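Local coordinates for protein putative hydrolase (Acinetobacter sp. NBRC 100985, PDB 4XUK) that probably hydrolyses organophosphate triesters and lactones, using a pair of zinc ions in a metallo-beta-lactamase fold, at residues A[219-230]-A[244-252]; A[251-261]-A[272-282]. The protein carries 2 engineered substitutions. All blocks are in the same frame, centred on the assembly; numbering follows the deposited sequence.

Interaction 1. Residues A[219-230]-A[244-252]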
loop_
_atom_site.group_PDB
_atom_site.type_symbol
_atom_site.label_atom_id
_atom_site.label_comp_id
_atom_site.label_asym_id
_atom_site.label_seq_id
_atom_site.Cartn_x
_atom_site.Cartn_y
_atom_site.Cartn_z
ATOM N N ILE A 219 13.994 -11.965 -7.958
ATOM C CA ILE A 219 14.174 -11.687 -9.377
ATOM C C ILE A 219 13.988 -10.189 -9.620
ATOM O O ILE A 219 14.095 -9.715 -10.753
ATOM C CB ILE A 219 13.182 -12.472 -10.232
ATOM C CG1 ILE A 219 11.746 -12.068 -9.883
ATOM C CG2 ILE A 219 13.377 -13.976 -10.016
ATOM C CD1 ILE A 219 10.705 -12.696 -10.786
ATOM N N VAL A 220 13.706 -9.444 -8.549
ATOM C CA VAL A 220 13.596 -7.989 -8.638
ATOM C C VAL A 220 13.785 -7.318 -7.271
ATOM O O VAL A 220 13.416 -7.891 -6.227
ATOM C CB VAL A 220 12.261 -7.568 -9.328
ATOM C CG1 VAL A 220 11.079 -7.645 -8.358
ATOM C CG2 VAL A 220 12.390 -6.177 -9.909
ATOM N N HIS A 221 14.352 -6.111 -7.270
ATOM C CA HIS A 221 14.671 -5.413 -6.025
ATOM C C HIS A 221 14.042 -4.028 -5.899
ATOM O O HIS A 221 14.380 -3.272 -4.989
ATOM C CB HIS A 221 16.183 -5.285 -5.859
ATOM C CG HIS A 221 16.849 -6.555 -5.446
ATOM N ND1 HIS A 221 16.913 -7.658 -6.267
ATOM C CD2 HIS A 221 17.452 -6.912 -4.286
ATOM C CE1 HIS A 221 17.538 -8.637 -5.638
ATOM N NE2 HIS A 221 17.871 -8.210 -4.435
ATOM N N SER A 222 13.127 -3.689 -6.800
ATOM C CA SER A 222 12.571 -2.339 -6.818
ATOM C C SER A 222 11.284 -2.334 -7.620
ATOM O O SER A 222 11.156 -3.113 -8.566
ATOM C CB SER A 222 13.595 -1.380 -7.450
ATOM O OG SER A 222 13.921 -1.769 -8.782
ATOM N N HIS A 223 10.326 -1.482 -7.249
ATOM C CA HIS A 223 9.118 -1.334 -8.053
ATOM C C HIS A 223 9.275 -0.181 -9.030
ATOM O O HIS A 223 8.335 0.163 -9.750
ATOM C CB HIS A 223 7.880 -1.092 -7.164
ATOM C CG HIS A 223 7.947 0.175 -6.369
ATOM N ND1 HIS A 223 8.969 0.438 -5.482
ATOM C CD2 HIS A 223 7.129 1.255 -6.334
ATOM C CE1 HIS A 223 8.780 1.626 -4.936
ATOM N NE2 HIS A 223 7.671 2.144 -5.437
ATOM N N THR A 224 10.476 0.399 -9.057
ATOM C CA THR A 224 10.736 1.628 -9.792
ATOM C C THR A 224 11.656 1.375 -10.987
ATOM O O THR A 224 11.179 1.142 -12.097
ATOM C CB THR A 224 11.349 2.717 -8.869
ATOM O OG1 THR A 224 12.561 2.234 -8.278
ATOM C CG2 THR A 224 10.376 3.061 -7.746
ATOM N N VAL A 225 12.965 1.415 -10.749
ATOM C CA VAL A 225 13.958 1.266 -11.820
ATOM C C VAL A 225 13.743 -0.011 -12.629
ATOM O O VAL A 225 13.715 0.025 -13.866
ATOM C CB VAL A 225 15.398 1.260 -11.257
ATOM C CG1 VAL A 225 16.408 1.010 -12.364
ATOM C CG2 VAL A 225 15.712 2.588 -10.566
ATOM N N GLN A 226 13.576 -1.140 -11.939
ATOM C CA GLN A 226 13.528 -2.425 -12.634
ATOM C C GLN A 226 12.156 -2.787 -13.202
ATOM O O GLN A 226 11.981 -3.859 -13.788
ATOM C CB GLN A 226 14.063 -3.534 -11.729
ATOM C CG GLN A 226 15.520 -3.347 -11.352
ATOM C CD GLN A 226 15.924 -4.266 -10.226
ATOM O OE1 GLN A 226 15.339 -4.227 -9.148
ATOM N NE2 GLN A 226 16.905 -5.118 -10.479
ATOM N N PHE A 227 11.179 -1.902 -13.041
ATOM C CA PHE A 227 9.929 -2.069 -13.774
ATOM C C PHE A 227 9.911 -1.203 -15.039
ATOM O O PHE A 227 9.585 -1.699 -16.118
ATOM C CB PHE A 227 8.702 -1.823 -12.879
ATOM C CG PHE A 227 8.273 -3.048 -12.097
ATOM C CD1 PHE A 227 9.010 -3.481 -10.999
ATOM C CD2 PHE A 227 7.151 -3.777 -12.476
ATOM C CE1 PHE A 227 8.629 -4.611 -10.283
ATOM C CE2 PHE A 227 6.760 -4.916 -11.759
ATOM C CZ PHE A 227 7.506 -5.326 -10.661
ATOM N N ASP A 228 10.264 0.075 -14.918
ATOM C CA ASP A 228 10.380 0.935 -16.098
ATOM C C ASP A 228 11.510 0.456 -17.012
ATOM O O ASP A 228 11.399 0.533 -18.235
ATOM C CB ASP A 228 10.640 2.393 -15.683
ATOM C CG ASP A 228 9.438 3.047 -15.026
ATOM O OD1 ASP A 228 8.553 2.323 -14.517
ATOM O OD2 ASP A 228 9.383 4.300 -15.002
ATOM N N ARG A 229 12.593 -0.039 -16.415
ATOM C CA ARG A 229 13.721 -0.551 -17.181
ATOM C C ARG A 229 14.106 -1.952 -16.703
ATOM O O ARG A 229 15.127 -2.124 -16.035
ATOM C CB ARG A 229 14.911 0.393 -17.036
ATOM C CG ARG A 229 15.968 0.207 -18.107
ATOM C CD ARG A 229 15.622 1.025 -19.346
ATOM N NE ARG A 229 15.691 2.447 -19.044
ATOM C CZ ARG A 229 16.679 3.248 -19.433
ATOM N NH1 ARG A 229 17.680 2.776 -20.173
ATOM N NH2 ARG A 229 16.656 4.528 -19.092
ATOM N N PRO A 230 13.303 -2.970 -17.065
ATOM C CA PRO A 230 13.489 -4.314 -16.505
ATOM C C PRO A 230 14.842 -4.953 -16.844
ATOM O O PRO A 230 15.230 -5.908 -16.179
ATOM C CB PRO A 230 12.349 -5.124 -17.140
ATOM C CG PRO A 230 11.977 -4.387 -18.371
ATOM C CD PRO A 230 12.195 -2.930 -18.039
ATOM N N VAL A 244 18.932 -10.931 -15.242
ATOM C CA VAL A 244 18.143 -10.104 -16.155
ATOM C C VAL A 244 17.312 -10.987 -17.077
ATOM O O VAL A 244 16.116 -10.748 -17.262
ATOM C CB VAL A 244 19.048 -9.156 -16.983
ATOM C CG1 VAL A 244 18.276 -8.533 -18.131
ATOM C CG2 VAL A 244 19.628 -8.072 -16.090
ATOM N N GLU A 245 17.938 -12.017 -17.648
ATOM C CA GLU A 245 17.219 -12.939 -18.519
ATOM C C GLU A 245 16.038 -13.548 -17.777
ATOM O O GLU A 245 14.937 -13.674 -18.324
ATOM C CB GLU A 245 18.152 -14.048 -19.004
ATOM C CG GLU A 245 19.318 -13.550 -19.845
ATOM C CD GLU A 245 20.295 -14.662 -20.191
ATOM O OE1 GLU A 245 21.320 -14.371 -20.844
ATOM O OE2 GLU A 245 20.032 -15.828 -19.809
ATOM N N THR A 246 16.271 -13.925 -16.524
ATOM C CA THR A 246 15.222 -14.537 -15.715
ATOM C C THR A 246 14.070 -13.569 -15.449
ATOM O O THR A 246 12.904 -13.931 -15.613
ATOM C CB THR A 246 15.769 -15.043 -14.385
ATOM O OG1 THR A 246 16.645 -16.151 -14.627
ATOM C CG2 THR A 246 14.627 -15.515 -13.496
ATOM N N ARG A 247 14.381 -12.340 -15.043
ATOM C CA ARG A 247 13.325 -11.355 -14.802
ATOM C C ARG A 247 12.506 -11.051 -16.061
ATOM O O ARG A 247 11.275 -11.017 -16.013
ATOM C CB ARG A 247 13.902 -10.056 -14.235
ATOM C CG ARG A 247 12.867 -8.919 -14.132
ATOM C CD ARG A 247 13.523 -7.626 -13.635
ATOM N NE ARG A 247 14.492 -7.989 -12.626
ATOM C CZ ARG A 247 15.808 -7.879 -12.750
ATOM N NH1 ARG A 247 16.376 -7.331 -13.836
ATOM N NH2 ARG A 247 16.559 -8.297 -11.756
ATOM N N LEU A 248 13.151 -10.817 -17.176
ATOM C CA LEU A 248 12.450 -10.532 -18.379
ATOM C C LEU A 248 11.510 -11.657 -18.783
ATOM O O LEU A 248 10.436 -11.442 -19.196
ATOM C CB LEU A 248 13.434 -10.228 -19.467
ATOM C CG LEU A 248 14.229 -8.945 -19.362
ATOM C CD1 LEU A 248 15.247 -8.930 -20.480
ATOM C CD2 LEU A 248 13.336 -7.729 -19.396
ATOM N N LYS A 249 11.949 -12.877 -18.625
ATOM C CA LYS A 249 11.075 -14.018 -18.893
ATOM C C LYS A 249 9.867 -14.050 -17.964
ATOM O O LYS A 249 8.734 -14.267 -18.408
ATOM C CB LYS A 249 11.840 -15.336 -18.759
ATOM C CG LYS A 249 11.341 -16.392 -19.719
ATOM C CD LYS A 249 10.847 -17.610 -19.011
ATOM C CE LYS A 249 11.977 -18.304 -18.288
ATOM N NZ LYS A 249 11.502 -19.587 -17.710
ATOM N N GLN A 250 10.102 -13.858 -16.670
ATOM C CA GLN A 250 9.020 -13.999 -15.707
ATOM C C GLN A 250 8.042 -12.826 -15.777
ATOM O O GLN A 250 6.838 -13.033 -15.689
ATOM C CB GLN A 250 9.569 -14.189 -14.286
ATOM C CG GLN A 250 10.390 -15.477 -14.121
ATOM C CD GLN A 250 9.597 -16.734 -14.465
ATOM O OE1 GLN A 250 10.120 -17.674 -15.067
ATOM N NE2 GLN A 250 8.331 -16.753 -14.082
ATOM N N PHE A 251 8.551 -11.608 -15.944
ATOM C CA PHE A 251 7.682 -10.430 -16.014
ATOM C C PHE A 251 6.798 -10.490 -17.253
ATOM O O PHE A 251 5.643 -10.060 -17.230
ATOM C CB PHE A 251 8.505 -9.133 -16.015
ATOM C CG PHE A 251 8.926 -8.674 -14.643
ATOM C CD1 PHE A 251 8.927 -9.551 -13.560
ATOM C CD2 PHE A 251 9.318 -7.357 -14.440
ATOM C CE1 PHE A 251 9.323 -9.114 -12.294
ATOM C CE2 PHE A 251 9.702 -6.912 -13.189
ATOM C CZ PHE A 251 9.713 -7.790 -12.116
ATOM N N ALA A 252 7.355 -11.016 -18.339
ATOM C CA ALA A 252 6.579 -11.204 -19.555
ATOM C C ALA A 252 5.429 -12.155 -19.256
ATOM O O ALA A 252 4.279 -11.834 -19.516
ATOM C CB ALA A 252 7.462 -11.739 -20.672
#

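Interaction 2. Residues A[251-261]-A[272-282]. Engineered in segment 272-282: Thr274 (natural residue Ile).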
loop_
_atom_site.group_PDB
_atom_site.type_symbol
_atom_site.label_atom_id
_atom_site.label_comp_id
_atom_site.label_asym_id
_atom_site.label_seq_id
_atom_site.Cartn_x
_atom_site.Cartn_y
_atom_site.Cartn_z
ATOM N N PHE A 251 8.551 -11.608 -15.944
ATOM C CA PHE A 251 7.682 -10.430 -16.014
ATOM C C PHE A 251 6.798 -10.490 -17.253
ATOM O O PHE A 251 5.643 -10.060 -17.230
ATOM C CB PHE A 251 8.505 -9.133 -16.015
ATOM C CG PHE A 251 8.926 -8.674 -14.643
ATOM C CD1 PHE A 251 8.927 -9.551 -13.560
ATOM C CD2 PHE A 251 9.318 -7.357 -14.440
ATOM C CE1 PHE A 251 9.323 -9.114 -12.294
ATOM C CE2 PHE A 251 9.702 -6.912 -13.189
ATOM C CZ PHE A 251 9.713 -7.790 -12.116
ATOM N N ALA A 252 7.355 -11.016 -18.339
ATOM C CA ALA A 252 6.579 -11.204 -19.555
ATOM C C ALA A 252 5.429 -12.155 -19.256
ATOM O O ALA A 252 4.279 -11.834 -19.516
ATOM C CB ALA A 252 7.462 -11.739 -20.672
ATOM N N ASN A 253 5.745 -13.316 -18.688
ATOM C CA ASN A 253 4.731 -14.274 -18.265
ATOM C C ASN A 253 3.671 -13.642 -17.355
ATOM O O ASN A 253 2.471 -13.817 -17.589
ATOM C CB ASN A 253 5.417 -15.477 -17.589
ATOM C CG ASN A 253 4.455 -16.345 -16.779
ATOM O OD1 ASN A 253 3.288 -16.514 -17.131
ATOM N ND2 ASN A 253 4.957 -16.908 -15.684
ATOM N N PHE A 254 4.107 -12.897 -16.336
ATOM C CA PHE A 254 3.175 -12.271 -15.382
ATOM C C PHE A 254 2.252 -11.239 -16.022
ATOM O O PHE A 254 1.070 -11.136 -15.671
ATOM C CB PHE A 254 3.938 -11.590 -14.244
ATOM C CG PHE A 254 4.847 -12.512 -13.460
ATOM C CD1 PHE A 254 4.611 -13.873 -13.396
ATOM C CD2 PHE A 254 5.934 -11.991 -12.778
ATOM C CE1 PHE A 254 5.463 -14.702 -12.669
ATOM C CE2 PHE A 254 6.787 -12.812 -12.049
ATOM C CZ PHE A 254 6.551 -14.163 -11.991
ATOM N N ALA A 255 2.798 -10.452 -16.944
ATOM C CA ALA A 255 2.010 -9.435 -17.632
ATOM C C ALA A 255 0.925 -10.048 -18.524
ATOM O O ALA A 255 -0.209 -9.560 -18.537
ATOM C CB ALA A 255 2.915 -8.508 -18.438
ATOM N N LYS A 256 1.287 -11.077 -19.232
ATOM C CA LYS A 256 0.376 -11.779 -20.061
ATOM C C LYS A 256 -0.689 -12.602 -19.289
ATOM O O LYS A 256 -1.821 -12.599 -19.614
ATOM C CB LYS A 256 1.182 -12.666 -20.963
ATOM C CG LYS A 256 0.373 -13.456 -21.933
ATOM C CD LYS A 256 0.767 -14.907 -21.874
ATOM C CE LYS A 256 1.391 -15.372 -23.167
ATOM N NZ LYS A 256 0.509 -16.339 -23.882
ATOM N N ASN A 257 -0.267 -13.303 -18.270
ATOM C CA ASN A 257 -1.115 -14.285 -17.601
ATOM C C ASN A 257 -1.719 -13.823 -16.285
ATOM O O ASN A 257 -2.636 -14.461 -15.760
ATOM C CB ASN A 257 -0.367 -15.607 -17.460
ATOM C CG ASN A 257 -0.013 -16.208 -18.815
ATOM O OD1 ASN A 257 -0.892 -16.506 -19.614
ATOM N ND2 ASN A 257 1.273 -16.367 -19.078
ATOM N N GLY A 258 -1.213 -12.711 -15.756
ATOM C CA GLY A 258 -1.878 -12.033 -14.659
ATOM C C GLY A 258 -1.803 -12.683 -13.292
ATOM O O GLY A 258 -2.650 -12.395 -12.437
ATOM N N GLN A 259 -0.803 -13.532 -13.066
ATOM C CA GLN A 259 -0.629 -14.137 -11.751
ATOM C C GLN A 259 -0.501 -13.062 -10.683
ATOM O O GLN A 259 0.092 -12.002 -10.915
ATOM C CB GLN A 259 0.622 -15.026 -11.702
ATOM C CG GLN A 259 0.616 -16.239 -12.633
ATOM C CD GLN A 259 1.305 -15.969 -13.957
ATOM O OE1 GLN A 259 1.175 -14.881 -14.532
ATOM N NE2 GLN A 259 2.034 -16.959 -14.452
ATOM N N THR A 260 -1.015 -13.348 -9.526
ATOM C CA THR A 260 -0.782 -12.559 -8.357
ATOM C C THR A 260 0.670 -12.804 -7.909
ATOM O O THR A 260 1.111 -13.919 -7.921
ATOM C CB THR A 260 -1.731 -13.006 -7.240
ATOM O OG1 THR A 260 -3.094 -12.807 -7.618
ATOM C CG2 THR A 260 -1.415 -12.353 -6.004
ATOM N N ILE A 261 1.395 -11.792 -7.495
ATOM C CA ILE A 261 2.802 -11.868 -7.178
ATOM C C ILE A 261 3.080 -11.536 -5.723
ATOM O O ILE A 261 2.543 -10.584 -5.229
ATOM C CB ILE A 261 3.537 -10.856 -8.078
ATOM C CG1 ILE A 261 3.314 -11.205 -9.526
ATOM C CG2 ILE A 261 4.973 -10.627 -7.694
ATOM C CD1 ILE A 261 3.929 -12.491 -9.930
ATOM N N GLY A 272 0.845 -8.033 -5.308
ATOM C CA GLY A 272 0.285 -7.236 -6.388
ATOM C C GLY A 272 0.329 -7.981 -7.707
ATOM O O GLY A 272 0.406 -9.209 -7.735
ATOM N N HIS A 273 0.284 -7.233 -8.803
ATOM C CA HIS A 273 0.279 -7.816 -10.135
ATOM C C HIS A 273 1.167 -6.958 -11.025
ATOM O O HIS A 273 1.487 -5.822 -10.664
ATOM C CB HIS A 273 -1.138 -7.804 -10.687
ATOM C CG HIS A 273 -2.103 -8.642 -9.905
ATOM N ND1 HIS A 273 -2.726 -8.190 -8.760
ATOM C CD2 HIS A 273 -2.560 -9.901 -10.110
ATOM C CE1 HIS A 273 -3.529 -9.134 -8.295
ATOM N NE2 HIS A 273 -3.451 -10.179 -9.098
ATOM N N THR A 274 1.584 -7.486 -12.174
ATOM C CA THR A 274 2.340 -6.654 -13.108
ATOM C C THR A 274 1.612 -6.428 -14.422
ATOM O O THR A 274 1.068 -7.360 -15.034
ATOM C CB THR A 274 3.805 -7.142 -13.344
ATOM O OG1 THR A 274 4.086 -7.227 -14.748
ATOM C CG2 THR A 274 4.032 -8.468 -12.723
ATOM N N TYR A 275 1.585 -5.163 -14.826
ATOM C CA TYR A 275 0.983 -4.759 -16.084
ATOM C C TYR A 275 2.081 -4.334 -17.033
ATOM O O TYR A 275 3.131 -3.856 -16.596
ATOM C CB TYR A 275 0.041 -3.581 -15.847
ATOM C CG TYR A 275 -0.372 -2.844 -17.102
ATOM C CD1 TYR A 275 -1.386 -3.332 -17.916
ATOM C CD2 TYR A 275 0.247 -1.650 -17.465
ATOM C CE1 TYR A 275 -1.769 -2.663 -19.056
ATOM C CE2 TYR A 275 -0.134 -0.961 -18.607
ATOM C CZ TYR A 275 -1.139 -1.478 -19.399
ATOM O OH TYR A 275 -1.518 -0.816 -20.536
ATOM N N SER A 276 1.836 -4.518 -18.329
ATOM C CA SER A 276 2.707 -3.979 -19.368
ATOM C C SER A 276 1.870 -3.511 -20.556
ATOM O O SER A 276 0.981 -4.224 -21.021
ATOM C CB SER A 276 3.701 -5.035 -19.842
ATOM O OG SER A 276 4.543 -4.502 -20.851
ATOM N N ALA A 277 2.163 -2.315 -21.050
ATOM C CA ALA A 277 1.468 -1.778 -22.213
ATOM C C ALA A 277 2.096 -2.268 -23.514
ATOM O O ALA A 277 1.420 -2.334 -24.542
ATOM C CB ALA A 277 1.458 -0.253 -22.166
ATOM N N ASP A 278 3.380 -2.623 -23.470
ATOM C CA ASP A 278 4.129 -2.875 -24.699
ATOM C C ASP A 278 5.128 -4.033 -24.636
ATOM O O ASP A 278 5.757 -4.356 -25.642
ATOM C CB ASP A 278 4.876 -1.604 -25.109
ATOM C CG ASP A 278 5.729 -1.048 -23.979
ATOM O OD1 ASP A 278 5.892 -1.745 -22.948
ATOM O OD2 ASP A 278 6.242 0.084 -24.117
ATOM N N GLY A 279 5.306 -4.637 -23.463
ATOM C CA GLY A 279 6.279 -5.710 -23.327
ATOM C C GLY A 279 7.710 -5.207 -23.196
ATOM O O GLY A 279 8.660 -5.993 -23.145
ATOM N N LYS A 280 7.849 -3.918 -23.113
ATOM C CA LYS A 280 9.098 -3.290 -22.960
ATOM C C LYS A 280 9.310 -2.763 -21.553
ATOM O O LYS A 280 10.353 -2.902 -21.004
ATOM C CB LYS A 280 9.173 -2.162 -23.944
ATOM C CG LYS A 280 9.263 -2.667 -25.346
ATOM C CD LYS A 280 8.186 -2.085 -26.201
ATOM C CE LYS A 280 8.621 -0.776 -26.825
ATOM N NZ LYS A 280 8.150 -0.644 -28.231
ATOM N N SER A 281 8.283 -2.146 -21.009
ATOM C CA SER A 281 8.306 -1.671 -19.639
ATOM C C SER A 281 7.152 -2.304 -18.884
ATOM O O SER A 281 6.153 -2.701 -19.483
ATOM C CB SER A 281 8.194 -0.155 -19.592
ATOM O OG SER A 281 6.883 0.269 -19.904
ATOM N N TYR A 282 7.300 -2.415 -17.572
ATOM C CA TYR A 282 6.273 -3.032 -16.743
ATOM C C TYR A 282 5.891 -2.054 -15.654
ATOM O O TYR A 282 6.645 -1.126 -15.375
ATOM C CB TYR A 282 6.793 -4.341 -16.147
ATOM C CG TYR A 282 7.104 -5.358 -17.214
ATOM C CD1 TYR A 282 6.133 -6.247 -17.647
ATOM C CD2 TYR A 282 8.354 -5.407 -17.812
ATOM C CE1 TYR A 282 6.401 -7.165 -18.640
ATOM C CE2 TYR A 282 8.631 -6.328 -18.807
ATOM C CZ TYR A 282 7.646 -7.201 -19.212
ATOM O OH TYR A 282 7.902 -8.122 -20.195
HETATM O O HOH W 1 0.646 -10.111 -12.871
HETATM O O HOH W 2 -0.684 -6.849 -18.286
#

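Interaction 1. Residues A[219-230]-A[244-252]
The carbonyl oxygen of Ile219 is gripped by two nitrogens of one guanidinium group: Arg247 NE donates to Ile219 O at 2.6 Å, in the carbonyl plane, and Arg247 NH2 adds a weak, bent bond to Ile219 O at 3.0 Å. The third nitrogen serves the far end of the loop, where Arg247 NH1 meets Pro230 O at 3.0 Å with a nearly straight N-H...O angle of 160°. Arginine suits this place because its flat head offers donors in several directions; CG is anti to the backbone N (chi1 173°), which carries the chain off the helix, and a bend at chi3 turns the head between the two carbonyls. Over one guanidinium face lies the amide nitrogen of Gln226, a donor that bonds instead to the backbone oxygen of Thr232. The other end of that amide, Gln226 OE1, accepts from His221 N and Ser222 OG and so ties the turn together.

Beside the guanidinium, the Phe251 ring packs among apolar side chains, with Gln226 O buried nearby and without a partner. Phe251 CE2 sits over the centre of the Phe227 ring, the planes oblique at 37°, and Phe251 CZ comes within 3.6 Å of Phe227 CZ. Val220 CB lies 3.8 Å from Phe251 CZ, while Ile219 CD1 reaches the neighbouring ring atom Phe251 CE1, 4.1 Å away. Farther along, Pro230 CB rests against Leu248 CD2 at 3.6 Å, a compact apolar contact between the proline ring and a leucine methyl.

Ile219 follows Asp218, which ligates both zinc ions, and the His221 ring meets those of the zinc ligands His197 and His265. One buried arginine thus satisfies carbonyls at both ends of the segment that follows Asp218, and probably helps to hold it against helix 240-257.

Interaction 2. Residues A[251-261]-A[272-282]
Ile261 and Gly272 form an antiparallel hydrogen-bonded pair, with Ile261 N to Gly272 O at 2.8 Å and Gly272 N to Ile261 O at 3.1 Å, while helix 251-257 crosses strand 272-275 nearly at a right angle (97°). The helix lies close because Ala255 is small: its CA-H points at Thr274 O, 3.5 Å from Ala255 CA, and its methyl meets the Tyr282 ring at the edge. Phe251 CB stands over the centre of the Tyr282 face in a CH-pi contact, 3.8 Å from the ring centroid, and the edge of the Phe251 ring is turned toward that same tyrosine in a T-shaped pair, planes 72° apart. Engineered Thr274 packs its CG2 3.5 Å from Phe254 CB; its buried OG1 has no partner. One water takes the Thr274 N-H and donates to Phe254 O and Gln259 O, bridging helix end and strand.

Gly258, just past the helix, takes a positive phi, easy without a side chain, and brings its carbonyl to the His273 ring edge. His273 NE2 bonds weakly to Thr260 OG1, whose stronger hydrogen bond is with Glu211; the same imidazole stacks on Tyr47 of the second subunit.

Strand 211-215, helix 240-257 and the adjacent parallel strand 260-262 make a beta-alpha-beta crossover, extended by the 260-275 hairpin: one helix-covered sheet of the metallo-beta-lactamase alpha-beta/beta-alpha sandwich.

The two interactions follow one another in the sequence, overlapping at Phe251 and Ala252, and their centres lie about 10 Å apart on the same side of the chain's centre. Helix 240-257 serves both: its middle holds the loop that follows zinc ligand Asp218, and its C-terminal turns lie on the strand beyond. Phe251, common to the two, inserts between them, with aromatic partners in each. The contacts also meet directly, through a probable backbone hydrogen bond from Tyr282 N to Phe227 O (2.8 Å) and packing of Pro230 on Tyr282. Helix 240-257 and these direct touches thus connect the segment after Asp218 to strand 271-275, where His273 and Thr274 meet the second subunit.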